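Local coordinates for protein globin II, extracellular (Lumbricus terrestris, PDB 1X9F) that probably binds oxygen reversibly at its haem as one globin of the giant extracellular haemoglobin (erythrocruorin) of the earthworm, at residues V12-W16 with I76-D80; F29-I33 with V116-Q120; Q40-S44 with N104-A108. All blocks are in the same frame, centred on the assembly; numbering follows the deposited sequence.

Two helix-helix contacts and one loop-helix contact are set round the haem. Interaction 1 joins helix 6-20 to the end of helix 59-77, and interaction 2 sets helix 23-40 against helix 103-121; their centres lie about 16 Å apart, and they meet where Trp16 CZ3 packs 3.7 Å from Phe29 CE2. Interaction 3 uses an earlier part of helix 103-121 and the loop after helix 23-40, its centre also about 16 Å from that of interaction 2 but about 24 Å from that of interaction 1, on the opposite side of the chain's centre. Interaction 3 touches the haem directly, through Tyr105 and Phe106, whereas the side chains of Ile76 and Ile33 stay about 8 Å from that haem, nearest atom to nearest atom.

Interaction 1 of 3, residues V12-W16 with I76-D80; sequences VKSEW and ISTLD
Lys13 and Ile76 bring their CA atoms to within 5.9 Å where a middle turn of helix 6-20 meets the last turn of helix 59-77, which becomes loop at Thr78. Ile76 is the wedge. Its CG1 lies anti to the carbonyl carbon (chi1 -70°), and the extended branch beyond carries Ile76 CD1 over the indole face of Trp16, 3.9 Å from the centroid of the five-membered ring, a CH-pi contact displaced toward the rim. Ile76 CG2 lies against Lys13 CA and Trp16 CB and reaches Val12 CG1 at 4.1 Å. This is the A/E helix contact of the globin fold, and helix 127-142 adds to it: Trp130 packs on Val12 and Trp16, and Ile137 on Ile76. Trp16 NE1 donates a hydrogen bond to Asp73, which probably helps fix the turn of the indole. On the side facing the Globin III chain, Lys13 runs its CG past the carbonyl oxygen of Ile76 and bends at chi3 (68°) to bring NZ to the helix end. There Lys13 NZ forms a salt bridge with Asp80 OD1 at 3.0 Å, approaching from above the carboxylate plane, a weak bond to Ser77 O, and a second salt bridge to Glu27 of that neighbouring chain.

Interaction 2 of 3, residues F29-I33 with V116-Q120; sequences FSQAI and VVAAQ
Val116 presses into the angle between Phe29, Ala32 and Ile33, joining the B and G helices of the globin fold, helix 23-40 and helix 103-121. The short segments run at 135° to each other with axes 10.6 Å apart. Their CA atoms are nearest at Ile33 and Val116 (6.1 Å), and toward Phe29 and Gln120 the gap widens and larger side chains take it up.

The aromatic contacts all belong to Phe29. With CG anti to the backbone N (chi1 -178°), its ring reaches across to the other helix. Val116 CG1 meets the CD1–CE1 side obliquely, 3.7 Å from Phe29 CD1, and the CG methylene of Gln120 leans on the same two carbons, its amide plane turned 75° from the ring. Val117 CG2 lies in the ring plane, at the edge by CZ. From its own helix Ile33 CD1 sits over one face, toward the rim; Tyr20 of helix 6-20 and Leu69 of helix 59-77 also touch the Phe29 side chain. A serine in place of Phe29 would probably open a gap here, leaving Val117 CG2 and the Gln120 methylene without their partner from helix 23-40.

The purely aliphatic contacts centre on Val116. Val116 CG1 also touches Ala32 CB at 3.7 Å, and Val116 CB faces Ile33 CG1, the two side chains crossing at about a right angle.

Val116 CG2 also lies along the backbone of the other helix, near Ile33 N and 3.6 Å from Ala32 O.

Interaction 3 of 3, residues Q40-S44 with N104-A108; sequences QVPES and NYFDA. With HEM (protoporphyrin IX containing Fe), chain O.
Tyr105 reaches from helix 103-121 past Val41 and Ser44, and its side chain can be followed outward from the haem. Tyr105 CB lies 3.8 Å from HEM CBC, the end carbon of a vinyl group. From there CG leaves anti to the carbonyl carbon (chi1 -68°), which swings the ring toward the 40-44 loop. CD1 still touches the vinyl, while Tyr105 CD2, on the other side, packs 4.0 Å from Val41 CG2. Over the middle of one ring face stands Ser44 CB, 3.6 Å from the centroid and 10° off the normal, a CH-pi contact. Here the G helix of the globin fold meets the chain leaving helix 23-40, at one wall of the haem pocket; the next residue, Phe106, lays a ring face on the haem methyl HEM CMC. Val41 O holds Ser44 in place, accepting from Ser44 N and from Ser44 OG, the latter at 2.7 Å. Further out, CE1 and CZ lie against Ser44 CA and CE2 approaches Val41 CB before Tyr105 OH comes up against Glu43 CB. One turn on, Ala108 CB meets Val41 CG2 and the flank of Gln40, whose NE2 donates to a water at 2.6 Å, which donates weakly to Asn104 O.

Interaction 1 of 3, residues V12-W16 with I76-D80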
loop_
_atom_site.group_PDB
_atom_site.type_symbol
_atom_site.label_atom_id
_atom_site.label_comp_id
_atom_site.label_asym_id
_atom_site.label_seq_id
_atom_site.Cartn_x
_atom_site.Cartn_y
_atom_site.Cartn_z
ATOM N N VAL B 12 36.954 -14.524 -6.297
ATOM C CA VAL B 12 37.266 -13.652 -7.423
ATOM C C VAL B 12 36.063 -13.446 -8.344
ATOM O O VAL B 12 35.856 -12.332 -8.828
ATOM C CB VAL B 12 38.506 -14.123 -8.216
ATOM C CG1 VAL B 12 38.716 -13.264 -9.461
ATOM C CG2 VAL B 12 39.750 -14.075 -7.337
ATOM N N LYS B 13 35.268 -14.496 -8.578
ATOM C CA LYS B 13 34.036 -14.330 -9.366
ATOM C C LYS B 13 33.133 -13.253 -8.762
ATOM O O LYS B 13 32.667 -12.360 -9.474
ATOM C CB LYS B 13 33.276 -15.654 -9.525
ATOM C CG LYS B 13 33.929 -16.594 -10.548
ATOM C CD LYS B 13 33.119 -17.897 -10.706
ATOM C CE LYS B 13 31.752 -17.621 -11.363
ATOM N NZ LYS B 13 31.013 -18.909 -11.579
ATOM N N SER B 14 32.911 -13.320 -7.452
ATOM C CA SER B 14 32.045 -12.355 -6.770
ATOM C C SER B 14 32.608 -10.945 -6.756
ATOM O O SER B 14 31.895 -9.980 -7.054
ATOM C CB SER B 14 31.764 -12.793 -5.334
ATOM O OG SER B 14 30.807 -13.835 -5.315
ATOM N N GLU B 15 33.882 -10.826 -6.389
ATOM C CA GLU B 15 34.515 -9.525 -6.306
ATOM C C GLU B 15 34.623 -8.880 -7.680
ATOM O O GLU B 15 34.528 -7.658 -7.798
ATOM C CB GLU B 15 35.852 -9.633 -5.577
ATOM C CG GLU B 15 35.628 -10.099 -4.143
ATOM C CD GLU B 15 36.892 -10.236 -3.328
ATOM O OE1 GLU B 15 36.766 -10.408 -2.095
ATOM O OE2 GLU B 15 38.002 -10.177 -3.903
ATOM N N TRP B 16 34.777 -9.699 -8.720
ATOM C CA TRP B 16 34.770 -9.193 -10.091
ATOM C C TRP B 16 33.405 -8.601 -10.428
ATOM O O TRP B 16 33.313 -7.468 -10.903
ATOM C CB TRP B 16 35.154 -10.285 -11.097
ATOM C CG TRP B 16 34.920 -9.892 -12.526
ATOM C CD1 TRP B 16 33.904 -10.320 -13.336
ATOM C CD2 TRP B 16 35.697 -8.973 -13.308
ATOM N NE1 TRP B 16 34.003 -9.730 -14.575
ATOM C CE2 TRP B 16 35.094 -8.900 -14.587
ATOM C CE3 TRP B 16 36.848 -8.205 -13.063
ATOM C CZ2 TRP B 16 35.603 -8.101 -15.613
ATOM C CZ3 TRP B 16 37.355 -7.410 -14.087
ATOM C CH2 TRP B 16 36.731 -7.365 -15.345
ATOM N N ILE B 76 37.118 -15.112 -15.914
ATOM C CA ILE B 76 36.775 -15.133 -14.490
ATOM C C ILE B 76 35.474 -15.901 -14.257
ATOM O O ILE B 76 35.377 -16.709 -13.329
ATOM C CB ILE B 76 36.682 -13.698 -13.921
ATOM C CG1 ILE B 76 38.076 -13.059 -13.859
ATOM C CG2 ILE B 76 36.029 -13.707 -12.534
ATOM C CD1 ILE B 76 38.077 -11.576 -13.519
ATOM N N SER B 77 34.481 -15.664 -15.110
ATOM C CA SER B 77 33.176 -16.289 -14.930
ATOM C C SER B 77 33.230 -17.810 -15.037
ATOM O O SER B 77 32.357 -18.494 -14.501
ATOM C CB SER B 77 32.139 -15.721 -15.907
ATOM O OG SER B 77 32.346 -16.206 -17.223
ATOM N N THR B 78 34.242 -18.339 -15.726
ATOM C CA THR B 78 34.364 -19.792 -15.884
ATOM C C THR B 78 35.581 -20.382 -15.188
ATOM O O THR B 78 36.047 -21.457 -15.572
ATOM C CB THR B 78 34.367 -20.220 -17.370
ATOM O OG1 THR B 78 35.486 -19.626 -18.041
ATOM C CG2 THR B 78 33.155 -19.674 -18.107
ATOM N N LEU B 79 36.097 -19.697 -14.170
ATOM C CA LEU B 79 37.165 -20.276 -13.358
ATOM C C LEU B 79 36.724 -21.608 -12.768
ATOM O O LEU B 79 37.545 -22.498 -12.538
ATOM C CB LEU B 79 37.594 -19.329 -12.239
ATOM C CG LEU B 79 38.496 -18.169 -12.657
ATOM C CD1 LEU B 79 38.609 -17.160 -11.531
ATOM C CD2 LEU B 79 39.874 -18.647 -13.094
ATOM N N ASP B 80 35.420 -21.741 -12.541
ATOM C CA ASP B 80 34.842 -22.976 -12.022
ATOM C C ASP B 80 34.488 -23.992 -13.115
ATOM O O ASP B 80 34.016 -25.090 -12.812
ATOM C CB ASP B 80 33.614 -22.669 -11.156
ATOM C CG ASP B 80 32.475 -22.059 -11.949
ATOM O OD1 ASP B 80 32.712 -21.086 -12.701
ATOM O OD2 ASP B 80 31.303 -22.485 -11.876
#

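Interaction 2 of 3, residues F29-I33 with V116-Q120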
loop_
_atom_site.group_PDB
_atom_site.type_symbol
_atom_site.label_atom_id
_atom_site.label_comp_id
_atom_site.label_asym_id
_atom_site.label_seq_id
_atom_site.Cartn_x
_atom_site.Cartn_y
_atom_site.Cartn_z
ATOM N N PHE B 29 36.077 2.096 -15.352
ATOM C CA PHE B 29 36.787 0.940 -14.843
ATOM C C PHE B 29 37.771 0.377 -15.873
ATOM O O PHE B 29 38.934 0.120 -15.552
ATOM C CB PHE B 29 35.759 -0.109 -14.442
ATOM C CG PHE B 29 36.340 -1.349 -13.857
ATOM C CD1 PHE B 29 36.945 -1.330 -12.605
ATOM C CD2 PHE B 29 36.241 -2.555 -14.534
ATOM C CE1 PHE B 29 37.468 -2.496 -12.049
ATOM C CE2 PHE B 29 36.761 -3.730 -13.984
ATOM C CZ PHE B 29 37.375 -3.697 -12.739
ATOM N N SER B 30 37.295 0.196 -17.104
ATOM C CA SER B 30 38.132 -0.243 -18.211
ATOM C C SER B 30 39.327 0.666 -18.412
ATOM O O SER B 30 40.431 0.190 -18.671
ATOM C CB SER B 30 37.323 -0.256 -19.506
ATOM O OG SER B 30 36.359 -1.296 -19.489
ATOM N N GLN B 31 39.099 1.975 -18.310
ATOM C CA GLN B 31 40.155 2.965 -18.548
ATOM C C GLN B 31 41.161 3.018 -17.408
ATOM O O GLN B 31 42.369 3.111 -17.646
ATOM C CB GLN B 31 39.566 4.359 -18.758
ATOM C CG GLN B 31 38.576 4.446 -19.890
ATOM C CD GLN B 31 38.027 5.843 -20.048
ATOM O OE1 GLN B 31 38.643 6.684 -20.701
ATOM N NE2 GLN B 31 36.864 6.096 -19.455
ATOM N N ALA B 32 40.650 2.975 -16.179
ATOM C CA ALA B 32 41.481 2.936 -14.986
ATOM C C ALA B 32 42.519 1.818 -15.082
ATOM O O ALA B 32 43.695 2.036 -14.769
ATOM C CB ALA B 32 40.619 2.769 -13.753
ATOM N N ILE B 33 42.105 0.637 -15.548
ATOM C CA ILE B 33 43.025 -0.498 -15.671
ATOM C C ILE B 33 44.125 -0.257 -16.717
ATOM O O ILE B 33 45.310 -0.471 -16.423
ATOM C CB ILE B 33 42.266 -1.834 -15.921
ATOM C CG1 ILE B 33 41.459 -2.232 -14.675
ATOM C CG2 ILE B 33 43.255 -2.954 -16.271
ATOM C CD1 ILE B 33 40.346 -3.248 -14.954
ATOM N N VAL B 116 43.116 -1.400 -9.393
ATOM C CA VAL B 116 41.832 -0.794 -9.656
ATOM C C VAL B 116 40.734 -1.534 -8.881
ATOM O O VAL B 116 39.878 -0.894 -8.271
ATOM C CB VAL B 116 41.554 -0.721 -11.174
ATOM C CG1 VAL B 116 40.201 -0.101 -11.447
ATOM C CG2 VAL B 116 42.645 0.089 -11.876
ATOM N N VAL B 117 40.782 -2.866 -8.872
ATOM C CA VAL B 117 39.818 -3.656 -8.104
ATOM C C VAL B 117 39.895 -3.340 -6.605
ATOM O O VAL B 117 38.857 -3.138 -5.967
ATOM C CB VAL B 117 39.947 -5.175 -8.403
ATOM C CG1 VAL B 117 39.261 -6.010 -7.336
ATOM C CG2 VAL B 117 39.359 -5.492 -9.774
ATOM N N ALA B 118 41.108 -3.270 -6.055
ATOM C CA ALA B 118 41.305 -2.860 -4.657
ATOM C C ALA B 118 40.639 -1.516 -4.344
ATOM O O ALA B 118 40.011 -1.359 -3.294
ATOM C CB ALA B 118 42.788 -2.799 -4.319
ATOM N N ALA B 119 40.789 -0.554 -5.251
ATOM C CA ALA B 119 40.181 0.762 -5.081
ATOM C C ALA B 119 38.654 0.696 -5.161
ATOM O O ALA B 119 37.968 1.234 -4.295
ATOM C CB ALA B 119 40.729 1.718 -6.100
ATOM N N GLN B 120 38.143 0.032 -6.199
ATOM C CA GLN B 120 36.710 -0.209 -6.396
ATOM C C GLN B 120 35.977 -0.803 -5.193
ATOM O O GLN B 120 34.849 -0.410 -4.891
ATOM C CB GLN B 120 36.523 -1.164 -7.571
ATOM C CG GLN B 120 36.694 -0.524 -8.922
ATOM C CD GLN B 120 35.520 0.344 -9.282
ATOM O OE1 GLN B 120 34.374 -0.020 -9.018
ATOM N NE2 GLN B 120 35.790 1.491 -9.887
#

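Interaction 3 of 3, residues Q40-S44 with N104-A108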
loop_
_atom_site.group_PDB
_atom_site.type_symbol
_atom_site.label_atom_id
_atom_site.label_comp_id
_atom_site.label_asym_id
_atom_site.label_seq_id
_atom_site.Cartn_x
_atom_site.Cartn_y
_atom_site.Cartn_z
ATOM N N GLN B 40 52.733 1.920 -15.511
ATOM C CA GLN B 40 53.746 0.987 -15.055
ATOM C C GLN B 40 54.706 0.534 -16.154
ATOM O O GLN B 40 55.907 0.398 -15.914
ATOM C CB GLN B 40 53.113 -0.224 -14.376
ATOM C CG GLN B 40 54.176 -1.090 -13.742
ATOM C CD GLN B 40 53.620 -2.250 -12.974
ATOM O OE1 GLN B 40 52.676 -2.096 -12.200
ATOM N NE2 GLN B 40 54.216 -3.422 -13.162
ATOM N N VAL B 41 54.174 0.294 -17.352
ATOM C CA VAL B 41 55.010 -0.057 -18.495
ATOM C C VAL B 41 54.632 0.779 -19.719
ATOM O O VAL B 41 54.005 0.279 -20.661
ATOM C CB VAL B 41 54.953 -1.565 -18.827
ATOM C CG1 VAL B 41 55.796 -2.365 -17.845
ATOM C CG2 VAL B 41 53.513 -2.073 -18.875
ATOM N N PRO B 42 55.032 2.051 -19.708
ATOM C CA PRO B 42 54.676 2.985 -20.784
ATOM C C PRO B 42 55.075 2.499 -22.175
ATOM O O PRO B 42 54.458 2.910 -23.161
ATOM C CB PRO B 42 55.442 4.263 -20.418
ATOM C CG PRO B 42 56.480 3.833 -19.425
ATOM C CD PRO B 42 55.869 2.692 -18.677
ATOM N N GLU B 43 56.087 1.635 -22.248
ATOM C CA GLU B 43 56.497 1.006 -23.505
ATOM C C GLU B 43 55.359 0.287 -24.206
ATOM O O GLU B 43 55.296 0.259 -25.438
ATOM C CB GLU B 43 57.603 -0.015 -23.239
ATOM C CG GLU B 43 58.813 0.545 -22.517
ATOM C CD GLU B 43 59.663 1.427 -23.411
ATOM O OE1 GLU B 43 59.115 2.327 -24.092
ATOM O OE2 GLU B 43 60.896 1.222 -23.432
ATOM N N SER B 44 54.470 -0.304 -23.410
ATOM C CA SER B 44 53.425 -1.188 -23.926
ATOM C C SER B 44 52.400 -0.439 -24.761
ATOM O O SER B 44 51.698 -1.030 -25.579
ATOM C CB SER B 44 52.719 -1.897 -22.771
ATOM O OG SER B 44 51.979 -0.970 -21.994
ATOM N N ASN B 104 56.678 -9.169 -18.821
ATOM C CA ASN B 104 56.731 -7.872 -18.182
ATOM C C ASN B 104 55.412 -7.102 -18.327
ATOM O O ASN B 104 54.968 -6.428 -17.386
ATOM C CB ASN B 104 57.904 -7.148 -18.847
ATOM C CG ASN B 104 57.969 -5.694 -18.513
ATOM O OD1 ASN B 104 57.906 -5.301 -17.349
ATOM N ND2 ASN B 104 58.124 -4.869 -19.541
ATOM N N TYR B 105 54.778 -7.234 -19.496
ATOM C CA TYR B 105 53.517 -6.545 -19.760
ATOM C C TYR B 105 52.302 -7.203 -19.117
ATOM O O TYR B 105 51.521 -6.518 -18.452
ATOM C CB TYR B 105 53.270 -6.381 -21.252
ATOM C CG TYR B 105 54.206 -5.441 -21.959
ATOM C CD1 TYR B 105 54.103 -5.268 -23.334
ATOM C CD2 TYR B 105 55.195 -4.728 -21.273
ATOM C CE1 TYR B 105 54.942 -4.418 -24.014
ATOM C CE2 TYR B 105 56.050 -3.870 -21.949
ATOM C CZ TYR B 105 55.916 -3.722 -23.321
ATOM O OH TYR B 105 56.748 -2.881 -24.020
ATOM N N PHE B 106 52.125 -8.512 -19.322
ATOM C CA PHE B 106 51.059 -9.251 -18.628
ATOM C C PHE B 106 51.183 -9.012 -17.145
ATOM O O PHE B 106 50.189 -8.993 -16.421
ATOM C CB PHE B 106 51.139 -10.755 -18.885
ATOM C CG PHE B 106 50.707 -11.145 -20.247
ATOM C CD1 PHE B 106 51.649 -11.362 -21.236
ATOM C CD2 PHE B 106 49.357 -11.271 -20.556
ATOM C CE1 PHE B 106 51.261 -11.716 -22.509
ATOM C CE2 PHE B 106 48.958 -11.621 -21.830
ATOM C CZ PHE B 106 49.911 -11.845 -22.811
ATOM N N ASP B 107 52.420 -8.817 -16.706
ATOM C CA ASP B 107 52.711 -8.584 -15.309
ATOM C C ASP B 107 52.172 -7.240 -14.814
ATOM O O ASP B 107 51.551 -7.179 -13.752
ATOM C CB ASP B 107 54.211 -8.689 -15.056
ATOM C CG ASP B 107 54.532 -8.845 -13.590
ATOM O OD1 ASP B 107 54.293 -9.945 -13.047
ATOM O OD2 ASP B 107 55.022 -7.926 -12.899
ATOM N N ALA B 108 52.408 -6.174 -15.576
ATOM C CA ALA B 108 51.886 -4.853 -15.219
ATOM C C ALA B 108 50.359 -4.826 -15.256
ATOM O O ALA B 108 49.716 -4.226 -14.389
ATOM C CB ALA B 108 52.461 -3.793 -16.132
HETATM C CHA HEM O . 43.290 -7.501 -28.050
HETATM C CHB HEM O . 42.057 -9.878 -23.965
HETATM C CHC HEM O . 46.363 -8.715 -21.957
HETATM C CHD HEM O . 47.698 -6.542 -26.144
HETATM C C1A HEM O . 42.505 -8.216 -27.032
HETATM C C2A HEM O . 41.190 -8.587 -27.300
HETATM C C3A HEM O . 40.762 -9.303 -26.098
HETATM C C4A HEM O . 41.989 -9.248 -25.277
HETATM C CMA HEM O . 39.425 -9.930 -25.790
HETATM C CAA HEM O . 40.352 -8.274 -28.514
HETATM C CBA HEM O . 40.383 -9.356 -29.574
HETATM C CGA HEM O . 39.583 -8.813 -30.735
HETATM O O1A HEM O . 38.332 -8.831 -30.673
HETATM O O2A HEM O . 40.206 -8.354 -31.715
HETATM C C1B HEM O . 43.171 -9.748 -23.031
HETATM C C2B HEM O . 43.066 -10.266 -21.758
HETATM C C3B HEM O . 44.273 -9.939 -21.235
HETATM C C4B HEM O . 45.023 -9.259 -22.169
HETATM C CMB HEM O . 41.921 -11.003 -21.113
HETATM C CAB HEM O . 44.552 -10.273 -19.976
HETATM C CBB HEM O . 44.738 -10.675 -18.734
HETATM C C1C HEM O . 47.107 -7.945 -22.960
HETATM C C2C HEM O . 48.340 -7.411 -22.641
HETATM C C3C HEM O . 48.719 -6.804 -23.815
HETATM C C4C HEM O . 47.691 -7.005 -24.739
HETATM C CMC HEM O . 49.055 -7.526 -21.315
HETATM C CAC HEM O . 50.001 -6.075 -24.010
HETATM C CBC HEM O . 50.301 -5.057 -23.189
HETATM C C1D HEM O . 46.563 -6.628 -27.090
HETATM C C2D HEM O . 46.611 -6.014 -28.339
HETATM C C3D HEM O . 45.383 -6.253 -28.912
HETATM C C4D HEM O . 44.675 -7.041 -27.885
HETATM C CMD HEM O . 47.768 -5.251 -28.939
HETATM C CAD HEM O . 44.889 -5.843 -30.276
HETATM C CBD HEM O . 44.552 -4.362 -30.320
HETATM C CGD HEM O . 44.017 -4.078 -31.701
HETATM O O1D HEM O . 42.958 -4.628 -32.073
HETATM O O2D HEM O . 44.662 -3.302 -32.431
HETATM N NA HEM O . 43.053 -8.634 -25.847
HETATM N NB HEM O . 44.341 -9.131 -23.330
HETATM N NC HEM O . 46.675 -7.750 -24.235
HETATM N ND HEM O . 45.400 -7.253 -26.768
HETATM FE FE HEM O . 44.895 -8.254 -25.076
HETATM O O HOH W 1 55.949 -4.864 -14.536
#